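Long-range contacts in arginine kinase (Anthopleura japonica, PDB 4RF7), which catalyses the reversible transfer of a phosphoryl group from ATP to L-arginine, giving phospho-L-arginine and ADP, in a chain built of two kinase repeats: residues S289-I294 and V331-N336; R128-R133 and S244-V249; A135-G140 and E231-R236. One frame throughout, in Å; residues are numbered along the deposited sequence.

Contact 1. Residues S289-I294 and V331-N336; sequences SVHVKI and VYDISN. With ARG (arginine), chain H.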
loop_
_atom_site.group_PDB
_atom_site.type_symbol
_atom_site.label_atom_id
_atom_site.label_comp_id
_atom_site.label_asym_id
_atom_site.label_seq_id
_atom_site.Cartn_x
_atom_site.Cartn_y
_atom_site.Cartn_z
ATOM N N SER A 289 6.316 6.360 -12.745
ATOM C CA SER A 289 5.013 5.711 -12.870
ATOM C C SER A 289 4.063 5.926 -11.691
ATOM O O SER A 289 4.490 6.152 -10.553
ATOM C CB SER A 289 5.180 4.215 -13.131
ATOM O OG SER A 289 5.851 3.580 -12.060
ATOM N N VAL A 290 2.768 5.849 -11.986
ATOM C CA VAL A 290 1.716 5.987 -10.988
ATOM C C VAL A 290 0.628 4.952 -11.266
ATOM O O VAL A 290 0.250 4.741 -12.423
ATOM C CB VAL A 290 1.093 7.408 -11.020
ATOM C CG1 VAL A 290 -0.143 7.486 -10.130
ATOM C CG2 VAL A 290 2.111 8.459 -10.598
ATOM N N HIS A 291 0.155 4.282 -10.216
ATOM C CA HIS A 291 -1.038 3.453 -10.323
ATOM C C HIS A 291 -2.229 4.297 -9.890
ATOM O O HIS A 291 -2.244 4.839 -8.779
ATOM C CB HIS A 291 -0.934 2.205 -9.446
ATOM C CG HIS A 291 0.015 1.161 -9.977
ATOM N ND1 HIS A 291 0.266 -0.011 -9.317
ATOM C CD2 HIS A 291 0.754 1.140 -11.104
ATOM C CE1 HIS A 291 1.133 -0.729 -10.008
ATOM N NE2 HIS A 291 1.450 -0.048 -11.109
ATOM N N VAL A 292 -3.219 4.418 -10.769
ATOM C CA VAL A 292 -4.389 5.241 -10.484
ATOM C C VAL A 292 -5.649 4.579 -11.032
ATOM O O VAL A 292 -5.633 3.987 -12.116
ATOM C CB VAL A 292 -4.215 6.671 -11.051
ATOM C CG1 VAL A 292 -4.027 6.628 -12.562
ATOM C CG2 VAL A 292 -5.394 7.560 -10.674
ATOM N N LYS A 293 -6.731 4.661 -10.265
ATOM C CA LYS A 293 -8.004 4.080 -10.670
ATOM C C LYS A 293 -8.867 5.151 -11.330
ATOM O O LYS A 293 -9.428 6.018 -10.655
ATOM C CB LYS A 293 -8.722 3.474 -9.460
ATOM C CG LYS A 293 -10.118 2.948 -9.746
ATOM C CD LYS A 293 -10.567 2.018 -8.629
ATOM C CE LYS A 293 -12.077 1.833 -8.622
ATOM N NZ LYS A 293 -12.517 0.978 -7.479
ATOM N N ILE A 294 -8.958 5.084 -12.654
ATOM C CA ILE A 294 -9.689 6.072 -13.437
ATOM C C ILE A 294 -10.604 5.431 -14.487
ATOM O O ILE A 294 -10.470 5.716 -15.677
ATOM C CB ILE A 294 -8.708 7.028 -14.146
ATOM C CG1 ILE A 294 -7.534 6.241 -14.733
ATOM C CG2 ILE A 294 -8.184 8.082 -13.181
ATOM C CD1 ILE A 294 -6.708 7.017 -15.742
ATOM N N VAL A 331 -7.938 0.237 -12.754
ATOM C CA VAL A 331 -6.624 0.720 -12.335
ATOM C C VAL A 331 -5.623 0.693 -13.487
ATOM O O VAL A 331 -5.431 -0.340 -14.133
ATOM C CB VAL A 331 -6.064 -0.102 -11.155
ATOM C CG1 VAL A 331 -4.616 0.268 -10.884
ATOM C CG2 VAL A 331 -6.911 0.118 -9.910
ATOM N N TYR A 332 -4.978 1.830 -13.734
ATOM C CA TYR A 332 -3.999 1.925 -14.808
ATOM C C TYR A 332 -2.601 2.265 -14.296
ATOM O O TYR A 332 -2.442 3.040 -13.348
ATOM C CB TYR A 332 -4.454 2.954 -15.848
ATOM C CG TYR A 332 -5.665 2.509 -16.636
ATOM C CD1 TYR A 332 -6.951 2.778 -16.188
ATOM C CD2 TYR A 332 -5.520 1.812 -17.825
ATOM C CE1 TYR A 332 -8.061 2.367 -16.907
ATOM C CE2 TYR A 332 -6.621 1.399 -18.550
ATOM C CZ TYR A 332 -7.888 1.680 -18.086
ATOM O OH TYR A 332 -8.983 1.265 -18.809
ATOM N N ASP A 333 -1.592 1.665 -14.919
ATOM C CA ASP A 333 -0.216 2.049 -14.657
ATOM C C ASP A 333 0.162 3.131 -15.661
ATOM O O ASP A 333 0.358 2.850 -16.846
ATOM C CB ASP A 333 0.720 0.851 -14.790
ATOM C CG ASP A 333 2.160 1.197 -14.462
ATOM O OD1 ASP A 333 2.387 2.081 -13.606
ATOM O OD2 ASP A 333 3.067 0.580 -15.056
ATOM N N ILE A 334 0.233 4.371 -15.192
ATOM C CA ILE A 334 0.614 5.483 -16.050
ATOM C C ILE A 334 2.133 5.629 -15.996
ATOM O O ILE A 334 2.715 5.600 -14.916
ATOM C CB ILE A 334 -0.057 6.803 -15.607
ATOM C CG1 ILE A 334 -1.512 6.563 -15.196
ATOM C CG2 ILE A 334 0.033 7.852 -16.717
ATOM C CD1 ILE A 334 -2.451 6.272 -16.353
ATOM N N SER A 335 2.779 5.767 -17.152
ATOM C CA SER A 335 4.232 5.928 -17.184
ATOM C C SER A 335 4.669 6.840 -18.320
ATOM O O SER A 335 3.891 7.122 -19.236
ATOM C CB SER A 335 4.931 4.571 -17.293
ATOM O OG SER A 335 4.590 3.913 -18.501
ATOM N N ASN A 336 5.915 7.300 -18.252
ATOM C CA ASN A 336 6.484 8.156 -19.291
ATOM C C ASN A 336 6.869 7.369 -20.540
ATOM O O ASN A 336 7.233 6.194 -20.454
ATOM C CB ASN A 336 7.719 8.886 -18.756
ATOM C CG ASN A 336 8.783 7.931 -18.243
ATOM O OD1 ASN A 336 8.516 7.096 -17.377
ATOM N ND2 ASN A 336 9.993 8.039 -18.787
HETATM N N ARG H . 8.356 -3.392 -11.428
HETATM C CA ARG H . 6.941 -3.046 -11.391
HETATM C C ARG H . 6.505 -2.412 -12.709
HETATM O O ARG H . 6.117 -3.103 -13.654
HETATM C CB ARG H . 6.656 -2.092 -10.227
HETATM C CG ARG H . 5.180 -1.823 -9.981
HETATM C CD ARG H . 4.972 -0.705 -8.974
HETATM N NE ARG H . 4.592 0.553 -9.613
HETATM C CZ ARG H . 3.804 1.462 -9.049
HETATM N NH1 ARG H . 3.319 1.248 -7.839
HETATM N NH2 ARG H . 3.499 2.581 -9.693
HETATM O OXT ARG H . 6.538 -1.192 -12.869
HETATM O O HOH W 1 4.858 1.116 -12.363
HETATM O O HOH W 2 3.276 -1.582 -12.672
#
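Ser289 meets the strand 331-336 with its backbone and its small side chain: CA sends a C-H to Ile334 O, while Ser289 CB lies 3.5 Å from Asp333 OD1. Its short hydroxyl donates to water 1, which in turn donates to Asp333 OD1 and to the carboxylate of a bound arginine of chain H. Val290 exchanges two backbone hydrogen bonds with Ile334, and Ile334 N lies 2.8 Å from Val290 O. At His291 the pairing is non-hydrogen-bonded, and the side chain does the work. Asp333 OD1 comes to the ring edge near its plane, 3.1 Å from His291 CD2, with carboxylate and ring planes 87° apart; CG of Asp333 stands anti to its backbone N (chi1 -177°), which carries the carboxylate across. Over one face lies the ligand guanidinium, its CZ 3.4 Å above the plane of the His291 ring, over the centre. Asp333 OD2 is salt-bridged to Arg287, and water 2 lies at His291 NE2. These are neighbouring antiparallel strands of the large sheet of the phosphagen kinase catalytic domain; Ser289, His291 and Asp333 turn to the face where the ligand lies, and Ser289, Val290 and His291 are predicted ATP-site residues. Val292 repeats the paired bonds with Tyr332, and on the face they share with Val290 and Ile334, Val292 CG1 packs 3.6 Å from Ile334 CG1. Ile334, like Val290, also packs on Met351 of helix 344-370, and Val292 on Tyr126. Lys293 CB lies on Val331 CG2 at 3.8 Å, and its extended chain leads away. Past the strand, Ile294 CG1 reaches Tyr332 CD1 at 3.8 Å.

Contact 2. Residues R128-R133 and S244-V249; sequences RSTRIR and SDIGSV. With ARG (arginine), chain H.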
loop_
_atom_site.group_PDB
_atom_site.type_symbol
_atom_site.label_atom_id
_atom_site.label_comp_id
_atom_site.label_asym_id
_atom_site.label_seq_id
_atom_site.Cartn_x
_atom_site.Cartn_y
_atom_site.Cartn_z
ATOM N N ARG A 128 -3.053 5.018 -6.150
ATOM C CA ARG A 128 -2.724 3.931 -5.234
ATOM C C ARG A 128 -1.241 3.863 -4.890
ATOM O O ARG A 128 -0.875 3.502 -3.767
ATOM C CB ARG A 128 -3.210 2.591 -5.795
ATOM C CG ARG A 128 -4.721 2.528 -5.967
ATOM C CD ARG A 128 -5.215 1.136 -6.320
ATOM N NE ARG A 128 -6.667 1.037 -6.168
ATOM C CZ ARG A 128 -7.361 -0.086 -6.319
ATOM N NH1 ARG A 128 -6.737 -1.214 -6.632
ATOM N NH2 ARG A 128 -8.675 -0.080 -6.156
ATOM N N SER A 129 -0.388 4.213 -5.850
ATOM C CA SER A 129 1.053 4.153 -5.633
ATOM C C SER A 129 1.834 4.993 -6.641
ATOM O O SER A 129 1.338 5.298 -7.730
ATOM C CB SER A 129 1.534 2.704 -5.688
ATOM O OG SER A 129 1.281 2.133 -6.960
ATOM N N THR A 130 3.058 5.354 -6.263
ATOM C CA THR A 130 3.935 6.172 -7.097
ATOM C C THR A 130 5.339 5.560 -7.105
ATOM O O THR A 130 5.800 5.034 -6.088
ATOM C CB THR A 130 4.003 7.614 -6.565
ATOM O OG1 THR A 130 2.695 8.203 -6.593
ATOM C CG2 THR A 130 4.946 8.463 -7.400
ATOM N N ARG A 131 6.019 5.624 -8.246
ATOM C CA ARG A 131 7.329 4.995 -8.382
ATOM C C ARG A 131 8.205 5.755 -9.373
ATOM O O ARG A 131 7.753 6.114 -10.467
ATOM C CB ARG A 131 7.156 3.544 -8.839
ATOM C CG ARG A 131 8.453 2.762 -9.031
ATOM C CD ARG A 131 8.152 1.413 -9.673
ATOM N NE ARG A 131 9.312 0.527 -9.691
ATOM C CZ ARG A 131 10.159 0.419 -10.711
ATOM N NH1 ARG A 131 11.183 -0.418 -10.632
ATOM N NH2 ARG A 131 9.981 1.143 -11.810
ATOM N N ILE A 132 9.453 6.009 -8.988
ATOM C CA ILE A 132 10.418 6.613 -9.901
ATOM C C ILE A 132 11.735 5.841 -9.889
ATOM O O ILE A 132 12.361 5.670 -8.838
ATOM C CB ILE A 132 10.703 8.091 -9.571
ATOM C CG1 ILE A 132 9.406 8.900 -9.528
ATOM C CG2 ILE A 132 11.650 8.687 -10.607
ATOM C CD1 ILE A 132 9.595 10.342 -9.075
ATOM N N ARG A 133 12.146 5.383 -11.067
ATOM C CA ARG A 133 13.378 4.623 -11.224
ATOM C C ARG A 133 14.330 5.368 -12.151
ATOM O O ARG A 133 13.890 5.979 -13.123
ATOM C CB ARG A 133 13.054 3.255 -11.825
ATOM C CG ARG A 133 14.261 2.449 -12.277
ATOM C CD ARG A 133 14.013 1.850 -13.649
ATOM N NE ARG A 133 14.640 2.622 -14.719
ATOM C CZ ARG A 133 14.440 2.410 -16.017
ATOM N NH1 ARG A 133 15.060 3.165 -16.915
ATOM N NH2 ARG A 133 13.618 1.451 -16.422
ATOM N N SER A 244 0.186 9.143 -3.393
ATOM C CA SER A 244 0.294 9.996 -4.573
ATOM C C SER A 244 1.430 11.013 -4.556
ATOM O O SER A 244 1.600 11.754 -5.523
ATOM C CB SER A 244 -1.023 10.750 -4.760
ATOM O OG SER A 244 -1.279 11.594 -3.648
ATOM N N ASP A 245 2.189 11.074 -3.466
ATOM C CA ASP A 245 3.159 12.156 -3.292
ATOM C C ASP A 245 4.407 12.008 -4.170
ATOM O O ASP A 245 5.484 11.674 -3.674
ATOM C CB ASP A 245 3.565 12.261 -1.823
ATOM C CG ASP A 245 4.063 13.641 -1.456
ATOM O OD1 ASP A 245 4.293 14.462 -2.370
ATOM O OD2 ASP A 245 4.234 13.899 -0.249
ATOM N N ILE A 246 4.271 12.279 -5.466
ATOM C CA ILE A 246 5.393 12.123 -6.394
ATOM C C ILE A 246 6.523 13.126 -6.132
ATOM O O ILE A 246 7.697 12.823 -6.367
ATOM C CB ILE A 246 4.932 12.179 -7.881
ATOM C CG1 ILE A 246 6.065 11.738 -8.814
ATOM C CG2 ILE A 246 4.433 13.564 -8.254
ATOM C CD1 ILE A 246 5.677 11.662 -10.280
ATOM N N GLY A 247 6.170 14.311 -5.636
ATOM C CA GLY A 247 7.156 15.330 -5.312
ATOM C C GLY A 247 8.110 14.866 -4.228
ATOM O O GLY A 247 9.326 15.078 -4.310
ATOM N N SER A 248 7.553 14.217 -3.210
ATOM C CA SER A 248 8.347 13.651 -2.124
ATOM C C SER A 248 9.185 12.460 -2.601
ATOM O O SER A 248 10.351 12.323 -2.227
ATOM C CB SER A 248 7.432 13.231 -0.975
ATOM O OG SER A 248 8.162 12.615 0.064
ATOM N N VAL A 249 8.581 11.604 -3.421
ATOM C CA VAL A 249 9.280 10.455 -3.994
ATOM C C VAL A 249 10.512 10.893 -4.785
ATOM O O VAL A 249 11.604 10.339 -4.619
ATOM C CB VAL A 249 8.351 9.638 -4.913
ATOM C CG1 VAL A 249 9.143 8.605 -5.702
ATOM C CG2 VAL A 249 7.258 8.960 -4.102
HETATM N N ARG H . 8.356 -3.392 -11.428
HETATM C CA ARG H . 6.941 -3.046 -11.391
HETATM C C ARG H . 6.505 -2.412 -12.709
HETATM O O ARG H . 6.117 -3.103 -13.654
HETATM C CB ARG H . 6.656 -2.092 -10.227
HETATM C CG ARG H . 5.180 -1.823 -9.981
HETATM C CD ARG H . 4.972 -0.705 -8.974
HETATM N NE ARG H . 4.592 0.553 -9.613
HETATM C CZ ARG H . 3.804 1.462 -9.049
HETATM N NH1 ARG H . 3.319 1.248 -7.839
HETATM N NH2 ARG H . 3.499 2.581 -9.693
HETATM O OXT ARG H . 6.538 -1.192 -12.869
#
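This is apolar packing of a helix start against a sheet: the first turn of helix 246-264, with the loop leading into it, packs on one face of strand 127-136 in the catalytic-domain sheet. Thr130 and Ile132, two residues apart and so on the same face of the strand, point their side chains toward the helix. Thr130 divides its two branches. Thr130 CG2, anti to the backbone N (chi1 -61° for OG1), meets Ile246 CG1 at 3.7 Å, the side chains crossing at about a right angle. Thr130 OG1 lies 3.6 Å from Ser244 CA and is hydrogen-bonded to Gly243 O, so threonine serves both the apolar helix and the polar loop. Ile132 CD1 reaches between two residues of the helix, 3.8 Å from Ile246 CG1 and as far from Val249 CG1; its extended outer torsion (chi2 174°) gives it that length. Asp245, whose short carboxylate suits the N-cap, accepts a weak bond through OD1 from Ser248 N. Ser244 has its hydroxyl tied to Asp119 and Asp121. Ser129 to Arg133 are all predicted to bind ATP; Ser129 and Arg131 face the arginine of chain H on the other side of the strand. There Arg131 CD lies 3.7 Å from the NE of that ligand, whereas the approach of its NH1 to Ser129 OG is suspiciously short and doubtful in detail. Strand 127-136 runs between strands 235-242 and 286-293, and on the helix side Ile246 also packs on Val348, Met351 and Tyr352 of helix 344-370, while Ile132 touches Phe250 and Leu253 farther along helix 246-264.

Contact 3. Residues A135-G140 and E231-R236; sequences ARSLKG and EEDHLR. With ARG (arginine), chain G.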
loop_
_atom_site.group_PDB
_atom_site.type_symbol
_atom_site.label_atom_id
_atom_site.label_comp_id
_atom_site.label_asym_id
_atom_site.label_seq_id
_atom_site.Cartn_x
_atom_site.Cartn_y
_atom_site.Cartn_z
ATOM N N ALA A 135 18.367 4.684 -14.100
ATOM C CA ALA A 135 19.539 3.844 -14.329
ATOM C C ALA A 135 20.764 4.746 -14.458
ATOM O O ALA A 135 20.704 5.783 -15.122
ATOM C CB ALA A 135 19.361 3.010 -15.586
ATOM N N ARG A 136 21.866 4.361 -13.819
ATOM C CA ARG A 136 23.088 5.166 -13.835
ATOM C C ARG A 136 24.331 4.277 -13.893
ATOM O O ARG A 136 24.298 3.118 -13.465
ATOM C CB ARG A 136 23.154 6.059 -12.590
ATOM C CG ARG A 136 22.088 7.153 -12.500
ATOM C CD ARG A 136 22.365 8.306 -13.456
ATOM N NE ARG A 136 21.440 9.423 -13.252
ATOM C CZ ARG A 136 20.281 9.561 -13.889
ATOM N NH1 ARG A 136 19.901 8.655 -14.783
ATOM N NH2 ARG A 136 19.504 10.608 -13.640
ATOM N N SER A 137 25.424 4.822 -14.419
ATOM C CA SER A 137 26.703 4.116 -14.436
ATOM C C SER A 137 27.826 5.054 -13.992
ATOM O O SER A 137 27.812 6.239 -14.325
ATOM C CB SER A 137 26.991 3.544 -15.826
ATOM O OG SER A 137 26.061 2.536 -16.162
ATOM N N LEU A 138 28.788 4.526 -13.236
ATOM C CA LEU A 138 29.869 5.342 -12.680
ATOM C C LEU A 138 30.934 5.697 -13.720
ATOM O O LEU A 138 31.154 4.948 -14.673
ATOM C CB LEU A 138 30.528 4.627 -11.500
ATOM C CG LEU A 138 29.640 4.193 -10.336
ATOM C CD1 LEU A 138 30.485 3.665 -9.183
ATOM C CD2 LEU A 138 28.753 5.336 -9.871
ATOM N N LYS A 139 31.583 6.845 -13.533
ATOM C CA LYS A 139 32.701 7.255 -14.383
ATOM C C LYS A 139 33.900 6.332 -14.203
ATOM O O LYS A 139 34.165 5.863 -13.095
ATOM C CB LYS A 139 33.150 8.672 -14.027
ATOM C CG LYS A 139 32.264 9.795 -14.522
ATOM C CD LYS A 139 32.849 11.128 -14.069
ATOM C CE LYS A 139 31.887 12.290 -14.259
ATOM N NZ LYS A 139 32.391 13.502 -13.545
ATOM N N GLY A 140 34.628 6.083 -15.291
ATOM C CA GLY A 140 35.910 5.404 -15.207
ATOM C C GLY A 140 35.884 3.907 -15.442
ATOM O O GLY A 140 36.920 3.246 -15.354
ATOM N N GLU A 231 23.361 -4.951 -11.783
ATOM C CA GLU A 231 22.467 -5.828 -12.532
ATOM C C GLU A 231 22.648 -5.570 -14.034
ATOM O O GLU A 231 23.649 -5.993 -14.621
ATOM C CB GLU A 231 21.008 -5.630 -12.094
ATOM C CG GLU A 231 20.009 -6.630 -12.691
ATOM C CD GLU A 231 18.932 -5.948 -13.519
ATOM O OE1 GLU A 231 18.058 -6.652 -14.071
ATOM O OE2 GLU A 231 18.962 -4.703 -13.615
ATOM N N GLU A 232 21.697 -4.868 -14.647
ATOM C CA GLU A 232 21.787 -4.522 -16.069
ATOM C C GLU A 232 22.668 -3.290 -16.274
ATOM O O GLU A 232 23.315 -3.131 -17.313
ATOM C CB GLU A 232 20.393 -4.284 -16.662
ATOM C CG GLU A 232 20.418 -3.820 -18.115
ATOM C CD GLU A 232 19.051 -3.815 -18.759
ATOM O OE1 GLU A 232 18.199 -4.635 -18.359
ATOM O OE2 GLU A 232 18.834 -2.993 -19.675
ATOM N N ASP A 233 22.673 -2.410 -15.282
ATOM C CA ASP A 233 23.591 -1.280 -15.256
ATOM C C ASP A 233 24.264 -1.302 -13.894
ATOM O O ASP A 233 23.865 -2.087 -13.031
ATOM C CB ASP A 233 22.838 0.041 -15.467
ATOM C CG ASP A 233 22.300 0.194 -16.879
ATOM O OD1 ASP A 233 23.080 0.576 -17.775
ATOM O OD2 ASP A 233 21.097 -0.061 -17.092
ATOM N N HIS A 234 25.284 -0.466 -13.706
ATOM C CA HIS A 234 25.958 -0.374 -12.416
ATOM C C HIS A 234 24.933 -0.129 -11.317
ATOM O O HIS A 234 24.962 -0.767 -10.263
ATOM C CB HIS A 234 26.972 0.772 -12.405
ATOM C CG HIS A 234 28.074 0.620 -13.412
ATOM N ND1 HIS A 234 29.003 1.610 -13.633
ATOM C CD2 HIS A 234 28.388 -0.393 -14.245
ATOM C CE1 HIS A 234 29.851 1.212 -14.572
ATOM N NE2 HIS A 234 29.495 -0.006 -14.957
ATOM N N LEU A 235 24.020 0.799 -11.587
ATOM C CA LEU A 235 23.030 1.217 -10.607
ATOM C C LEU A 235 21.636 1.274 -11.209
ATOM O O LEU A 235 21.431 1.859 -12.278
ATOM C CB LEU A 235 23.393 2.595 -10.047
ATOM C CG LEU A 235 24.699 2.686 -9.259
ATOM C CD1 LEU A 235 25.187 4.123 -9.160
ATOM C CD2 LEU A 235 24.493 2.107 -7.878
ATOM N N ARG A 236 20.686 0.650 -10.517
ATOM C CA ARG A 236 19.272 0.853 -10.789
ATOM C C ARG A 236 18.674 1.376 -9.489
ATOM O O ARG A 236 18.551 0.638 -8.508
ATOM C CB ARG A 236 18.598 -0.454 -11.204
ATOM C CG ARG A 236 17.166 -0.284 -11.711
ATOM C CD ARG A 236 16.599 -1.617 -12.180
ATOM N NE ARG A 236 15.406 -1.476 -13.011
ATOM C CZ ARG A 236 15.423 -1.124 -14.295
ATOM N NH1 ARG A 236 14.288 -1.033 -14.974
ATOM N NH2 ARG A 236 16.573 -0.854 -14.901
HETATM N N ARG G . 17.121 -6.488 -25.123
HETATM C CA ARG G . 15.661 -6.534 -25.079
HETATM C C ARG G . 15.036 -6.297 -26.449
HETATM O O ARG G . 15.708 -5.909 -27.408
HETATM C CB ARG G . 15.115 -5.521 -24.067
HETATM C CG ARG G . 15.653 -4.105 -24.233
HETATM C CD ARG G . 14.937 -3.121 -23.310
HETATM N NE ARG G . 14.825 -3.615 -21.938
HETATM C CZ ARG G . 15.765 -3.475 -21.007
HETATM N NH1 ARG G . 15.572 -3.954 -19.785
HETATM N NH2 ARG G . 16.902 -2.858 -21.296
HETATM O OXT ARG G . 13.833 -6.498 -26.625
HETATM O O HOH W 3 26.132 0.043 -17.137
#
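His234 ND1 accepts from Leu138 N at 3.0 Å, the donor 20° out of the ring plane, and NE2 is hydrogen-bonded to Gly142 O, so both ring nitrogens are used and the rotation of the ring is fixed. Histidine thus replaces backbone as the partner of the Leu138 amide. Ser137 CB sits over one face of this imidazole, 3.9 Å from the centroid of the His234 ring, a CH-pi contact that a small side chain permits. Next to it the Ala135-Arg136 part of strand 127-136 lies beside the start of strand 235-242, neighbouring antiparallel strands of the catalytic-domain sheet: Arg136 and Leu235 form a hydrogen-bonded pair, in which Arg136 N to Leu235 O and Leu235 N to Arg136 O are both 3.0 Å. Arg136 turns its guanidinium away, to Ala135 O, Thr284 O and a salt bridge with Glu344. Farther in, Leu138 CD2 meets Leu235 CD1 at 3.8 Å, and both leucines lie on helices 149-163 and 246-264. Ala135 CB, a mere methyl, is 3.8 Å from Asp233 OD2. Asp233 OD1 is bound to the amide of Ser277, and through water 3 it is linked to the hydroxyl of Ser137. The preceding residue faces the substrate: Glu232 OE2 takes up NH2 of the arginine of chain G at 2.5 Å, and Glu232 OE1 receives its NH1 at 3.1 Å; NH1 also gives a weak bond to OE2. The paired carboxylate oxygens suit the paired nitrogens of a guanidinium, and the extended side chain, with CG anti to the backbone N (chi1 176°), carries them out to it, in keeping with the substrate-binding role inferred for Glu232.

Overall arrangement
All three contacts belong to the catalytic domain of the first repeat and share its antiparallel sheet. Contacts 1 and 2 adjoin, centres 11 Å apart, through neighbouring strands 286-293 and 127-136: Ser289 N lies 2.7 Å from Arg131 O, and His291 O 2.8 Å from Arg128 N. Between them they hold the arginine of chain H among residues of the predicted ATP site. Contact 3 uses the far end of strand 127-136, with its centre about 22 Å from that of contact 2 and 27 Å from that of contact 1, and binds a second arginine, of chain G. Arg133 of contact 2 and Arg236 of contact 3 are both in the predicted ATP site, and Arg133 NH2 lies 3.0 Å from Arg236 NH1.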